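Local coordinates for uncharacterized protein (Chondromyces crocatus, PDB 6I86) that is of unknown function but is encoded in the crocagin gene cluster and probably takes part in making this ribosomal peptide natural product, at residues P13-F21 against L51-F62. Residues are numbered along the deposited sequence; the frame is centred on the assembly and turned at random.
Sequences PASTWILFF and LVLLQVVLEGYF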
loop_
_atom_site.group_PDB
_atom_site.type_symbol
_atom_site.label_atom_id
_atom_site.label_comp_id
_atom_site.label_asym_id
_atom_site.label_seq_id
_atom_site.Cartn_x
_atom_site.Cartn_y
_atom_site.Cartn_z
ATOM N N PRO A 13 -0.707 -4.674 -10.934
ATOM C CA PRO A 13 -0.188 -3.671 -11.869
ATOM C C PRO A 13 -0.575 -2.266 -11.439
ATOM O O PRO A 13 -1.574 -2.049 -10.751
ATOM C CB PRO A 13 -0.865 -4.048 -13.191
ATOM C CG PRO A 13 -2.191 -4.612 -12.761
ATOM C CD PRO A 13 -1.940 -5.308 -11.433
ATOM N N ALA A 14 0.239 -1.304 -11.867
ATOM C CA ALA A 14 -0.021 0.097 -11.571
ATOM C C ALA A 14 0.824 0.961 -12.493
ATOM O O ALA A 14 1.962 0.613 -12.820
ATOM C CB ALA A 14 0.280 0.431 -10.106
ATOM N N SER A 15 0.249 2.091 -12.909
ATOM C CA SER A 15 0.961 3.063 -13.725
ATOM C C SER A 15 1.368 4.314 -12.961
ATOM O O SER A 15 2.345 4.960 -13.351
ATOM C CB SER A 15 0.110 3.470 -14.937
ATOM O OG SER A 15 -1.080 4.130 -14.538
ATOM N N THR A 16 0.657 4.669 -11.890
ATOM C CA THR A 16 0.989 5.865 -11.123
ATOM C C THR A 16 0.855 5.631 -9.622
ATOM O O THR A 16 1.846 5.716 -8.888
ATOM C CB THR A 16 0.106 7.046 -11.543
ATOM O OG1 THR A 16 -1.269 6.641 -11.551
ATOM C CG2 THR A 16 0.484 7.553 -12.926
ATOM N N TRP A 17 -0.355 5.337 -9.150
ATOM C CA TRP A 17 -0.642 5.285 -7.722
ATOM C C TRP A 17 -1.221 3.935 -7.318
ATOM O O TRP A 17 -2.187 3.459 -7.923
ATOM C CB TRP A 17 -1.619 6.391 -7.321
ATOM C CG TRP A 17 -1.051 7.771 -7.384
ATOM C CD1 TRP A 17 0.252 8.120 -7.592
ATOM C CD2 TRP A 17 -1.772 8.994 -7.216
ATOM N NE1 TRP A 17 0.384 9.487 -7.571
ATOM C CE2 TRP A 17 -0.846 10.048 -7.341
ATOM C CE3 TRP A 17 -3.114 9.300 -6.975
ATOM C CZ2 TRP A 17 -1.219 11.386 -7.235
ATOM C CZ3 TRP A 17 -3.483 10.628 -6.869
ATOM C CH2 TRP A 17 -2.540 11.654 -6.998
ATOM N N ILE A 18 -0.634 3.335 -6.284
ATOM C CA ILE A 18 -1.252 2.251 -5.532
ATOM C C ILE A 18 -1.789 2.848 -4.240
ATOM O O ILE A 18 -1.086 3.608 -3.562
ATOM C CB ILE A 18 -0.249 1.119 -5.246
ATOM C CG1 ILE A 18 0.302 0.555 -6.556
ATOM C CG2 ILE A 18 -0.906 0.020 -4.432
ATOM C CD1 ILE A 18 1.581 -0.244 -6.395
ATOM N N LEU A 19 -3.035 2.526 -3.901
ATOM C CA LEU A 19 -3.734 3.168 -2.794
ATOM C C LEU A 19 -4.134 2.133 -1.754
ATOM O O LEU A 19 -4.722 1.101 -2.094
ATOM C CB LEU A 19 -4.970 3.920 -3.297
ATOM C CG LEU A 19 -4.721 4.944 -4.405
ATOM C CD1 LEU A 19 -6.037 5.394 -5.021
ATOM C CD2 LEU A 19 -3.931 6.139 -3.884
ATOM N N PHE A 20 -3.821 2.416 -0.492
ATOM C CA PHE A 20 -4.159 1.559 0.636
ATOM C C PHE A 20 -5.163 2.279 1.521
ATOM O O PHE A 20 -4.990 3.462 1.819
ATOM C CB PHE A 20 -2.923 1.207 1.469
ATOM C CG PHE A 20 -2.088 0.104 0.894
ATOM C CD1 PHE A 20 -2.015 -0.100 -0.471
ATOM C CD2 PHE A 20 -1.377 -0.736 1.728
ATOM C CE1 PHE A 20 -1.245 -1.118 -0.992
ATOM C CE2 PHE A 20 -0.610 -1.751 1.212
ATOM C CZ PHE A 20 -0.541 -1.945 -0.149
ATOM N N PHE A 21 -6.200 1.566 1.957
ATOM C CA PHE A 21 -7.255 2.208 2.730
ATOM C C PHE A 21 -8.106 1.153 3.419
ATOM O O PHE A 21 -8.066 -0.033 3.073
ATOM C CB PHE A 21 -8.136 3.099 1.844
ATOM C CG PHE A 21 -8.504 2.467 0.530
ATOM C CD1 PHE A 21 -9.655 1.703 0.407
ATOM C CD2 PHE A 21 -7.692 2.629 -0.583
ATOM C CE1 PHE A 21 -9.991 1.123 -0.807
ATOM C CE2 PHE A 21 -8.020 2.042 -1.795
ATOM C CZ PHE A 21 -9.170 1.289 -1.906
ATOM N N LEU A 51 -6.024 7.207 3.775
ATOM C CA LEU A 51 -5.368 6.352 2.799
ATOM C C LEU A 51 -3.875 6.641 2.787
ATOM O O LEU A 51 -3.423 7.728 3.156
ATOM C CB LEU A 51 -5.970 6.515 1.383
ATOM C CG LEU A 51 -5.704 7.689 0.429
ATOM C CD1 LEU A 51 -4.333 7.628 -0.242
ATOM C CD2 LEU A 51 -6.794 7.717 -0.630
ATOM N N VAL A 52 -3.114 5.635 2.359
ATOM C CA VAL A 52 -1.676 5.738 2.146
ATOM C C VAL A 52 -1.414 5.557 0.656
ATOM O O VAL A 52 -2.020 4.693 0.013
ATOM C CB VAL A 52 -0.905 4.695 2.985
ATOM C CG1 VAL A 52 0.533 4.559 2.508
ATOM C CG2 VAL A 52 -0.946 5.072 4.462
ATOM N N LEU A 53 -0.526 6.384 0.104
ATOM C CA LEU A 53 -0.323 6.479 -1.338
ATOM C C LEU A 53 1.058 5.941 -1.692
ATOM O O LEU A 53 2.069 6.413 -1.161
ATOM C CB LEU A 53 -0.492 7.928 -1.808
ATOM C CG LEU A 53 -0.575 8.255 -3.302
ATOM C CD1 LEU A 53 -1.410 9.512 -3.510
ATOM C CD2 LEU A 53 0.809 8.440 -3.911
ATOM N N LEU A 54 1.095 4.958 -2.594
ATOM C CA LEU A 54 2.332 4.366 -3.097
ATOM C C LEU A 54 2.505 4.766 -4.558
ATOM O O LEU A 54 1.826 4.225 -5.439
ATOM C CB LEU A 54 2.309 2.847 -2.952
ATOM C CG LEU A 54 2.566 2.257 -1.568
ATOM C CD1 LEU A 54 1.995 0.854 -1.482
ATOM C CD2 LEU A 54 4.057 2.232 -1.305
ATOM N N GLN A 55 3.419 5.698 -4.813
ATOM C CA GLN A 55 3.681 6.170 -6.165
ATOM C C GLN A 55 4.718 5.289 -6.847
ATOM O O GLN A 55 5.704 4.872 -6.232
ATOM C CB GLN A 55 4.162 7.624 -6.148
ATOM C CG GLN A 55 4.571 8.165 -7.511
ATOM C CD GLN A 55 4.312 9.652 -7.655
ATOM O OE1 GLN A 55 3.277 10.159 -7.225
ATOM N NE2 GLN A 55 5.254 10.360 -8.269
ATOM N N VAL A 56 4.481 4.995 -8.124
ATOM C CA VAL A 56 5.460 4.328 -8.968
ATOM C C VAL A 56 5.834 5.283 -10.093
ATOM O O VAL A 56 5.083 6.197 -10.445
ATOM C CB VAL A 56 4.951 2.989 -9.536
ATOM C CG1 VAL A 56 4.583 2.042 -8.406
ATOM C CG2 VAL A 56 3.767 3.216 -10.467
ATOM N N VAL A 57 7.020 5.059 -10.654
ATOM C CA VAL A 57 7.546 5.959 -11.673
ATOM C C VAL A 57 6.942 5.649 -13.036
ATOM O O VAL A 57 6.619 6.559 -13.808
ATOM C CB VAL A 57 9.081 5.869 -11.693
ATOM C CG1 VAL A 57 9.667 6.963 -12.553
ATOM C CG2 VAL A 57 9.631 5.947 -10.279
ATOM N N LEU A 58 6.788 4.365 -13.357
ATOM C CA LEU A 58 6.251 3.952 -14.645
ATOM C C LEU A 58 5.396 2.711 -14.442
ATOM O O LEU A 58 5.437 2.073 -13.386
ATOM C CB LEU A 58 7.371 3.673 -15.660
ATOM C CG LEU A 58 8.441 4.750 -15.874
ATOM C CD1 LEU A 58 9.707 4.126 -16.431
ATOM C CD2 LEU A 58 7.944 5.865 -16.788
ATOM N N GLU A 59 4.625 2.371 -15.472
ATOM C CA GLU A 59 3.717 1.233 -15.386
ATOM C C GLU A 59 4.486 -0.077 -15.250
ATOM O O GLU A 59 5.493 -0.299 -15.929
ATOM C CB GLU A 59 2.808 1.185 -16.616
ATOM C CG GLU A 59 2.300 -0.211 -16.977
ATOM C CD GLU A 59 1.118 -0.652 -16.130
ATOM O OE1 GLU A 59 0.954 -1.874 -15.920
ATOM O OE2 GLU A 59 0.348 0.219 -15.682
ATOM N N GLY A 60 4.005 -0.941 -14.364
ATOM C CA GLY A 60 4.585 -2.258 -14.215
ATOM C C GLY A 60 3.738 -3.107 -13.294
ATOM O O GLY A 60 2.609 -2.751 -12.953
ATOM N N TYR A 61 4.297 -4.248 -12.907
ATOM C CA TYR A 61 3.711 -5.116 -11.895
ATOM C C TYR A 61 4.625 -5.108 -10.681
ATOM O O TYR A 61 5.839 -5.281 -10.818
ATOM C CB TYR A 61 3.540 -6.546 -12.410
ATOM C CG TYR A 61 2.280 -6.785 -13.206
ATOM C CD1 TYR A 61 2.233 -6.515 -14.566
ATOM C CD2 TYR A 61 1.140 -7.294 -12.599
ATOM C CE1 TYR A 61 1.085 -6.741 -15.301
ATOM C CE2 TYR A 61 -0.014 -7.524 -13.326
ATOM C CZ TYR A 61 -0.037 -7.244 -14.675
ATOM O OH TYR A 61 -1.184 -7.471 -15.404
ATOM N N PHE A 62 4.048 -4.915 -9.501
ATOM C CA PHE A 62 4.840 -4.661 -8.309
ATOM C C PHE A 62 4.372 -5.525 -7.150
ATOM O O PHE A 62 3.170 -5.712 -6.940
ATOM C CB PHE A 62 4.777 -3.179 -7.935
ATOM C CG PHE A 62 5.066 -2.267 -9.090
ATOM C CD1 PHE A 62 6.356 -2.150 -9.589
ATOM C CD2 PHE A 62 4.047 -1.557 -9.705
ATOM C CE1 PHE A 62 6.631 -1.323 -10.668
ATOM C CE2 PHE A 62 4.315 -0.724 -10.787
ATOM C CZ PHE A 62 5.608 -0.608 -11.267
#
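W17-F21 runs antiparallel to L51-Q55 at 157°, held by paired backbone bonds between I18 and L54 and between F20 and V52; V56 N to T16 O (2.8 Å) closes that end, and A14 pairs with G60 through two more bonds after a register shift of two residues. On the face that carries W17, L19 and L53, the indole lies over L53: CD1 of the leucine sits 3.8 Å from the centroid of the W17 six-membered ring, a CH-pi contact, and L53 CD2 reaches the pyrrole side. L53 CG stands anti to its backbone N (chi1 -169°), which sends both methyls under the indole. At the ring edge W17 NE1 donates to Q55 OE1 (3.0 Å), a bent bond (147° at the hydrogen) with the oxygen somewhat out of the indole plane. Replacing W17 by an alanine is likely to leave Q55 OE1 without this donor and uncover L53, opening a gap between L53 and the V39 and I42 side chains of helix 38-47. On the other face I18 CB meets L54 CB at 3.8 Å, and L54 CD1 lies over the face of the F20 ring, toward its rim, a CH-pi contact 3.8 Å from F20 CE1; W123 and R121 of strand 115-123 also touch L54. Farther along, P13 CB lies over the Y61 ring, 3.6 Å from its centroid, while the edge of F62 meets A14 O (CE2 to O 3.4 Å). S15 OG is hydrogen-bonded to D101 outside the two segments. Each chain segment thus passes from one beta-sheet to the other through short loops at S15-T16 and V56-E59: strands 17-22 and 51-55 belong to a four-stranded antiparallel sheet, strands 4-14 and 60-69 to a five-stranded mixed one.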